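GDSL-like protein (Roseburia intestinalis L1-82, PDB 6HFZ) is an esterase of the SGNH/GDSL hydrolase clan that removes acetyl groups from acetylated mannans and is probably also able to act on acetylxylan. Local coordinates at residues G87-A91 and G123-K127; L95-P100 and K127-T133. All blocks are in the same frame, centred on the assembly; numbering follows the deposited sequence.

Contact 1. Residues G87-A91 and G123-K127; sequences GVARA and GLVRK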
ATOM      1  N   GLY A  87      -1.997   3.419   1.261  1.00 20.76           N
ATOM      2  CA  GLY A  87      -0.962   3.296   2.307  1.00 19.61           C
ATOM      3  C   GLY A  87      -0.790   4.532   3.190  1.00 18.60           C
ATOM      4  O   GLY A  87      -0.698   4.415   4.432  1.00 19.77           O
ATOM      5  N   VAL A  88      -0.688   5.700   2.585  1.00 16.75           N
ATOM      6  CA  VAL A  88      -0.486   6.936   3.380  1.00 18.06           C
ATOM      7  C   VAL A  88      -1.713   7.231   4.256  1.00 18.89           C
ATOM      8  O   VAL A  88      -1.540   7.691   5.413  1.00 23.47           O
ATOM      9  CB  VAL A  88      -0.049   8.147   2.515  1.00 18.53           C
ATOM     10  CG1 VAL A  88      -1.135   8.512   1.540  1.00 18.51           C
ATOM     11  CG2 VAL A  88       0.380   9.341   3.361  1.00 18.90           C
ATOM     12  N   ALA A  89      -2.919   6.935   3.792  1.00 19.85           N
ATOM     13  CA  ALA A  89      -4.183   7.175   4.558  1.00 21.98           C
ATOM     14  C   ALA A  89      -4.386   6.159   5.680  1.00 22.93           C
ATOM     15  O   ALA A  89      -5.095   6.497   6.580  1.00 25.10           O
ATOM     16  CB  ALA A  89      -5.372   7.093   3.643  1.00 21.88           C
ATOM     17  N   ARG A  90      -3.865   4.930   5.550  1.00 18.99           N
ATOM     18  CA  ARG A  90      -4.031   3.870   6.548  1.00 20.45           C
ATOM     19  C   ARG A  90      -2.775   3.702   7.425  1.00 22.62           C
ATOM     20  O   ARG A  90      -2.777   2.869   8.341  1.00 22.68           O
ATOM     21  CB  ARG A  90      -4.445   2.555   5.896  1.00 19.24           C
ATOM     22  CG  ARG A  90      -3.347   1.800   5.166  1.00 17.26           C
ATOM     23  CD  ARG A  90      -3.900   0.777   4.234  1.00 19.10           C
ATOM     24  NE  ARG A  90      -2.871   0.049   3.501  1.00 18.26           N
ATOM     25  CZ  ARG A  90      -2.165  -0.985   3.937  1.00 20.53           C
ATOM     26  NH1 ARG A  90      -2.302  -1.400   5.189  1.00 20.30           N
ATOM     27  NH2 ARG A  90      -1.357  -1.627   3.086  1.00 20.17           N
ATOM     28  N   ALA A  91      -1.724   4.476   7.161  1.00 22.18           N
ATOM     29  CA  ALA A  91      -0.423   4.201   7.781  1.00 23.23           C
ATOM     30  C   ALA A  91      -0.528   4.320   9.311  1.00 24.30           C
ATOM     31  O   ALA A  91      -0.009   3.474  10.030  1.00 21.43           O
ATOM     32  CB  ALA A  91       0.660   5.104   7.218  1.00 24.99           C
ATOM     33  N   GLY A 123       4.422  11.151   0.096  1.00 19.91           N
ATOM     34  CA  GLY A 123       3.636  11.362   1.300  1.00 21.51           C
ATOM     35  C   GLY A 123       3.764  10.216   2.274  1.00 19.46           C
ATOM     36  O   GLY A 123       3.945  10.436   3.460  1.00 20.65           O
ATOM     37  N   LEU A 124       3.680   8.970   1.760  1.00 18.74           N
ATOM     38  CA  LEU A 124       3.801   7.794   2.616  1.00 19.07           C
ATOM     39  C   LEU A 124       5.187   7.731   3.255  1.00 19.45           C
ATOM     40  O   LEU A 124       5.321   7.517   4.522  1.00 21.38           O
ATOM     41  CB  LEU A 124       3.529   6.534   1.786  1.00 21.17           C
ATOM     42  CG  LEU A 124       3.816   5.235   2.540  1.00 18.79           C
ATOM     43  CD1 LEU A 124       2.910   5.068   3.771  1.00 20.49           C
ATOM     44  CD2 LEU A 124       3.694   4.028   1.603  1.00 19.74           C
ATOM     45  N   VAL A 125       6.237   7.882   2.438  1.00 19.57           N
ATOM     46  CA  VAL A 125       7.608   7.808   2.934  1.00 19.51           C
ATOM     47  C   VAL A 125       7.843   8.885   4.022  1.00 21.28           C
ATOM     48  O   VAL A 125       8.438   8.604   5.086  1.00 21.01           O
ATOM     49  CB  VAL A 125       8.643   7.879   1.788  1.00 20.36           C
ATOM     50  CG1 VAL A 125      10.060   8.105   2.301  1.00 23.27           C
ATOM     51  CG2 VAL A 125       8.583   6.662   0.884  1.00 21.52           C
ATOM     52  N   ARG A 126       7.516  10.144   3.711  1.00 22.98           N
ATOM     53  CA  ARG A 126       7.664  11.238   4.704  1.00 22.92           C
ATOM     54  C   ARG A 126       6.956  10.877   6.017  1.00 23.92           C
ATOM     55  O   ARG A 126       7.533  11.036   7.101  1.00 23.22           O
ATOM     56  CB  ARG A 126       7.184  12.573   4.149  1.00 22.56           C
ATOM     57  CG  ARG A 126       8.079  13.119   3.048  1.00 24.11           C
ATOM     58  CD  ARG A 126       7.556  14.402   2.480  1.00 23.14           C
ATOM     59  NE  ARG A 126       7.627  15.454   3.487  1.00 24.53           N
ATOM     60  CZ  ARG A 126       8.650  16.295   3.631  1.00 25.50           C
ATOM     61  NH1 ARG A 126       9.754  16.139   2.916  1.00 24.19           N
ATOM     62  NH2 ARG A 126       8.528  17.321   4.473  1.00 25.67           N
ATOM     63  N   LYS A 127       5.704  10.406   5.948  1.00 20.89           N
ATOM     64  CA  LYS A 127       4.937  10.129   7.158  1.00 23.96           C
ATOM     65  C   LYS A 127       5.625   9.040   7.984  1.00 23.65           C
ATOM     66  O   LYS A 127       5.662   9.079   9.195  1.00 25.74           O
ATOM     67  CB  LYS A 127       3.498   9.749   6.801  1.00 25.30           C
ATOM     68  CG  LYS A 127       2.623   9.216   7.942  1.00 27.42           C
ATOM     69  CD  LYS A 127       1.167   9.064   7.612  1.00 31.96           C
ATOM     70  CE  LYS A 127       0.451  10.384   7.497  1.00 40.45           C
ATOM     71  NZ  LYS A 127      -0.827  10.288   6.743  1.00 48.54           N
TER
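Val88 packs against the backbone of Gly123 and Leu124 where helices 84-96 and 115-129 lie side by side on one face of the mainly parallel sheet of the SGNH-hydrolase alpha/beta domain. The axes of the two short segments run 28° apart and approach to 9.0 Å, while the CA atoms of Val88 and Leu124 are only 4.4 Å from each other. Such closeness fits the glycines at the interface: Gly87 and Gly123 each face a branched residue of the other helix.

The apolar contacts spread along this line. Val88 CG2 lies 3.7 Å from Gly123 C, over the peptide that joins Gly123 to Leu124. Leu124 answers with its CD1 methyl, 3.7 Å from Gly87 O, and the same methyl also meets Ala91 CB. On the sheet side, Leu124 touches Leu38 of strand 32-39, which ties the helix pair to the sheet.

The polar part belongs to Lys127. Its chain leaves CG anti to the backbone nitrogen (chi1 171°), lays CD 4.0 Å from Ala91 CB, then bends at chi3 to bring NZ back to helix 84-96, where it donates to Val88 O. Lys127 NZ also donates to Glu236 O, just ahead of strand 237-241, its stronger partner. With an alanine here, Val88 O and Glu236 O would probably both lose their ammonium donor, and Ala91 part of its aliphatic cover. The bond from Lys127 NZ to Val88 O measures 3.0 Å, with NZ above the carbonyl plane and a C=O...N angle of 139°.

Contact 2. Residues L95-P100 and K127-T133; sequences LLSKEP and KVYTSKT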
ATOM      1  N   LEU A  95      -0.052   0.565  10.770  1.00 23.24           N
ATOM      2  CA  LEU A  95       1.405   0.446  10.910  1.00 24.25           C
ATOM      3  C   LEU A  95       1.927   1.227  12.118  1.00 26.17           C
ATOM      4  O   LEU A  95       2.557   0.664  13.018  1.00 27.30           O
ATOM      5  CB  LEU A  95       2.072   0.971   9.635  1.00 25.95           C
ATOM      6  CG  LEU A  95       3.603   1.001   9.640  1.00 25.75           C
ATOM      7  CD1 LEU A  95       4.186  -0.407   9.743  1.00 25.05           C
ATOM      8  CD2 LEU A  95       4.165   1.675   8.397  1.00 24.88           C
ATOM      9  N   LEU A  96       1.762   2.551  12.105  1.00 22.96           N
ATOM     10  CA  LEU A  96       2.489   3.404  13.048  1.00 23.88           C
ATOM     11  C   LEU A  96       2.000   3.182  14.486  1.00 25.79           C
ATOM     12  O   LEU A  96       2.805   3.302  15.405  1.00 28.79           O
ATOM     13  CB  LEU A  96       2.376   4.873  12.640  1.00 24.94           C
ATOM     14  CG  LEU A  96       2.924   5.198  11.248  1.00 26.47           C
ATOM     15  CD1 LEU A  96       2.731   6.677  10.963  1.00 28.49           C
ATOM     16  CD2 LEU A  96       4.376   4.770  11.085  1.00 27.05           C
ATOM     17  N   SER A  97       0.717   2.849  14.653  1.00 25.74           N
ATOM     18  CA  SER A  97       0.127   2.475  15.931  1.00 26.85           C
ATOM     19  C   SER A  97       0.836   1.246  16.526  1.00 29.46           C
ATOM     20  O   SER A  97       0.742   1.059  17.748  1.00 28.88           O
ATOM     21  CB  SER A  97      -1.383   2.232  15.792  1.00 27.75           C
ATOM     22  OG  SER A  97      -1.675   1.055  15.054  1.00 32.91           O
ATOM     23  N   LYS A  98       1.526   0.426  15.703  1.00 27.08           N
ATOM     24  CA  LYS A  98       2.198  -0.782  16.194  1.00 25.37           C
ATOM     25  C   LYS A  98       3.655  -0.487  16.591  1.00 24.47           C
ATOM     26  O   LYS A  98       4.391  -1.431  16.959  1.00 27.13           O
ATOM     27  CB  LYS A  98       2.198  -1.919  15.167  1.00 28.47           C
ATOM     28  CG  LYS A  98       0.925  -2.162  14.377  1.00 34.62           C
ATOM     29  CD  LYS A  98      -0.317  -2.333  15.194  1.00 33.39           C
ATOM     30  CE  LYS A  98      -1.411  -3.032  14.406  1.00 38.08           C
ATOM     31  NZ  LYS A  98      -2.719  -2.947  15.090  1.00 36.74           N
ATOM     32  N   GLU A  99       4.082   0.772  16.473  1.00 24.63           N
ATOM     33  CA  GLU A  99       5.404   1.244  16.936  1.00 25.78           C
ATOM     34  C   GLU A  99       6.536   0.479  16.256  1.00 25.51           C
ATOM     35  O   GLU A  99       7.400  -0.118  16.901  1.00 25.29           O
ATOM     36  CB  GLU A  99       5.531   1.128  18.460  1.00 28.88           C
ATOM     37  CG  GLU A  99       4.569   2.052  19.194  1.00 33.52           C
ATOM     38  CD  GLU A  99       4.540   1.803  20.699  1.00 43.07           C
ATOM     39  OE1 GLU A  99       4.821   2.753  21.443  1.00 49.14           O
ATOM     40  OE2 GLU A  99       4.210   0.661  21.125  1.00 52.71           O
ATOM     41  N   PRO A 100       6.612   0.490  14.912  1.00 24.89           N
ATOM     42  CA  PRO A 100       7.576  -0.353  14.217  1.00 22.76           C
ATOM     43  C   PRO A 100       8.991   0.218  14.381  1.00 23.98           C
ATOM     44  O   PRO A 100       9.179   1.457  14.456  1.00 24.38           O
ATOM     45  CB  PRO A 100       7.103  -0.246  12.744  1.00 24.42           C
ATOM     46  CG  PRO A 100       6.502   1.161  12.675  1.00 26.15           C
ATOM     47  CD  PRO A 100       5.793   1.304  14.013  1.00 25.40           C
ATOM     48  N   LYS A 127       5.704  10.406   5.948  1.00 20.89           N
ATOM     49  CA  LYS A 127       4.937  10.129   7.158  1.00 23.96           C
ATOM     50  C   LYS A 127       5.625   9.040   7.984  1.00 23.65           C
ATOM     51  O   LYS A 127       5.662   9.079   9.195  1.00 25.74           O
ATOM     52  CB  LYS A 127       3.498   9.749   6.801  1.00 25.30           C
ATOM     53  CG  LYS A 127       2.623   9.216   7.942  1.00 27.42           C
ATOM     54  CD  LYS A 127       1.167   9.064   7.612  1.00 31.96           C
ATOM     55  CE  LYS A 127       0.451  10.384   7.497  1.00 40.45           C
ATOM     56  NZ  LYS A 127      -0.827  10.288   6.743  1.00 48.54           N
ATOM     57  N   VAL A 128       6.044   7.950   7.324  1.00 23.76           N
ATOM     58  CA  VAL A 128       6.653   6.845   8.077  1.00 20.94           C
ATOM     59  C   VAL A 128       8.013   7.265   8.644  1.00 22.57           C
ATOM     60  O   VAL A 128       8.335   6.979   9.809  1.00 21.10           O
ATOM     61  CB  VAL A 128       6.730   5.571   7.211  1.00 19.61           C
ATOM     62  CG1 VAL A 128       7.537   4.483   7.885  1.00 20.97           C
ATOM     63  CG2 VAL A 128       5.348   5.063   6.809  1.00 20.83           C
ATOM     64  N   TYR A 129       8.822   7.936   7.841  1.00 22.68           N
ATOM     65  CA  TYR A 129      10.207   8.246   8.170  1.00 24.52           C
ATOM     66  C   TYR A 129      10.246   9.233   9.353  1.00 23.56           C
ATOM     67  O   TYR A 129      11.100   9.114  10.216  1.00 23.73           O
ATOM     68  CB  TYR A 129      10.923   8.806   6.950  1.00 25.74           C
ATOM     69  CG  TYR A 129      12.400   9.095   7.097  1.00 27.23           C
ATOM     70  CD1 TYR A 129      13.343   8.079   7.199  1.00 29.29           C
ATOM     71  CD2 TYR A 129      12.857  10.399   7.197  1.00 27.45           C
ATOM     72  CE1 TYR A 129      14.702   8.363   7.293  1.00 28.94           C
ATOM     73  CE2 TYR A 129      14.217  10.695   7.278  1.00 29.06           C
ATOM     74  CZ  TYR A 129      15.140   9.672   7.325  1.00 27.85           C
ATOM     75  OH  TYR A 129      16.485   9.944   7.359  1.00 33.25           O
ATOM     76  N   THR A 130       9.294  10.167   9.393  1.00 25.08           N
ATOM     77  CA  THR A 130       9.262  11.174  10.489  1.00 22.75           C
ATOM     78  C   THR A 130       8.355  10.768  11.655  1.00 25.69           C
ATOM     79  O   THR A 130       8.184  11.559  12.648  1.00 27.80           O
ATOM     80  CB  THR A 130       8.892  12.556   9.953  1.00 25.22           C
ATOM     81  OG1 THR A 130       7.537  12.469   9.516  1.00 24.80           O
ATOM     82  CG2 THR A 130       9.814  12.993   8.840  1.00 26.29           C
ATOM     83  N   SER A 131       7.802   9.564  11.647  1.00 22.05           N
ATOM     84  CA  SER A 131       6.927   9.112  12.751  1.00 22.77           C
ATOM     85  C   SER A 131       7.711   8.973  14.068  1.00 26.87           C
ATOM     86  O   SER A 131       8.958   8.981  14.098  1.00 27.24           O
ATOM     87  CB  SER A 131       6.229   7.830  12.410  1.00 22.74           C
ATOM     88  OG  SER A 131       7.155   6.769  12.232  1.00 24.49           O
ATOM     89  N   LYS A 132       6.970   8.794  15.163  1.00 28.81           N
ATOM     90  CA  LYS A 132       7.526   8.862  16.520  1.00 32.19           C
ATOM     91  C   LYS A 132       8.697   7.904  16.740  1.00 31.65           C
ATOM     92  O   LYS A 132       9.692   8.317  17.369  1.00 30.47           O
ATOM     93  CB  LYS A 132       6.429   8.574  17.548  1.00 34.88           C
ATOM     94  CG  LYS A 132       6.865   8.769  18.997  1.00 43.58           C
ATOM     95  CD  LYS A 132       5.726   8.694  20.014  1.00 50.91           C
ATOM     96  CE  LYS A 132       4.942   7.392  19.980  1.00 58.45           C
ATOM     97  NZ  LYS A 132       3.670   7.523  19.225  1.00 62.65           N
ATOM     98  N   THR A 133       8.594   6.650  16.256  1.00 26.75           N
ATOM     99  CA  THR A 133       9.622   5.647  16.517  1.00 26.38           C
ATOM    100  C   THR A 133      10.810   5.785  15.547  1.00 29.95           C
ATOM    101  O   THR A 133      11.807   5.044  15.721  1.00 28.87           O
ATOM    102  CB  THR A 133       9.064   4.223  16.520  1.00 30.43           C
ATOM    103  OG1 THR A 133       8.727   3.894  15.165  1.00 26.92           O
ATOM    104  CG2 THR A 133       7.858   4.054  17.426  1.00 28.67           C
TER
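Lys127 opens the contact with its aliphatic stem, CG lying 3.9 Å from Leu96 CD1. One residue on, Val128 turns CG2 to Leu95 CD2 at 3.9 Å, the two side chains crossing at about a right angle. Both also touch Val103 of strand 102-106, which places this pair over the sheet.

Ser131 follows the end of the helix and receives the branched end of Leu96: CD2 comes within 3.6 Å of Ser131 OG, and CD1 and CD2 both border Ser131 CB. A chi1 of 64° folds Ser131 OG back toward the helix end, where it donates to Val128 O at 2.7 Å. Ser131 N bonds to that oxygen from the same face, so Val128 O, near the helix end, takes two bonds from one residue.

The setting is the alpha-to-beta connections of the alpha/beta fold, where helices 84-96 and 115-129 give way to strands 102-106 and 136-141. On the partner side, a type I turn from Leu96 to Glu99 makes the reversal, and Glu99 has positive phi (59°).

Thr133 meets the end of that turn and the residue after it. Its CG2 methyl lies against the Glu99 backbone, 3.8 Å from CA. Thr133 OG1 donates to Pro100 O over 2.6 Å, in the carbonyl plane and at a C=O...O angle of 157°.

In the fold
Contacts 1 and 2 join the same two helices, 84-96 and 115-129, with centres about 10 Å apart, and Lys127 takes part in both. Contact 1 is the deeper: its centre is about 9 Å from that of the chain, against about 15 Å for contact 2, and most of its touching residues are buried. There the helix bodies meet closely, with one lysine bond beside strand 237-241. Contact 2 buries more area, 343 against 256 Å², yet is only partly buried, grading from leucine and valine over the sheet to a single threonine hydroxyl bond to a backbone carbonyl in the outer loops. A probable hydrogen bond from Leu96 N to Ala91 O connects them.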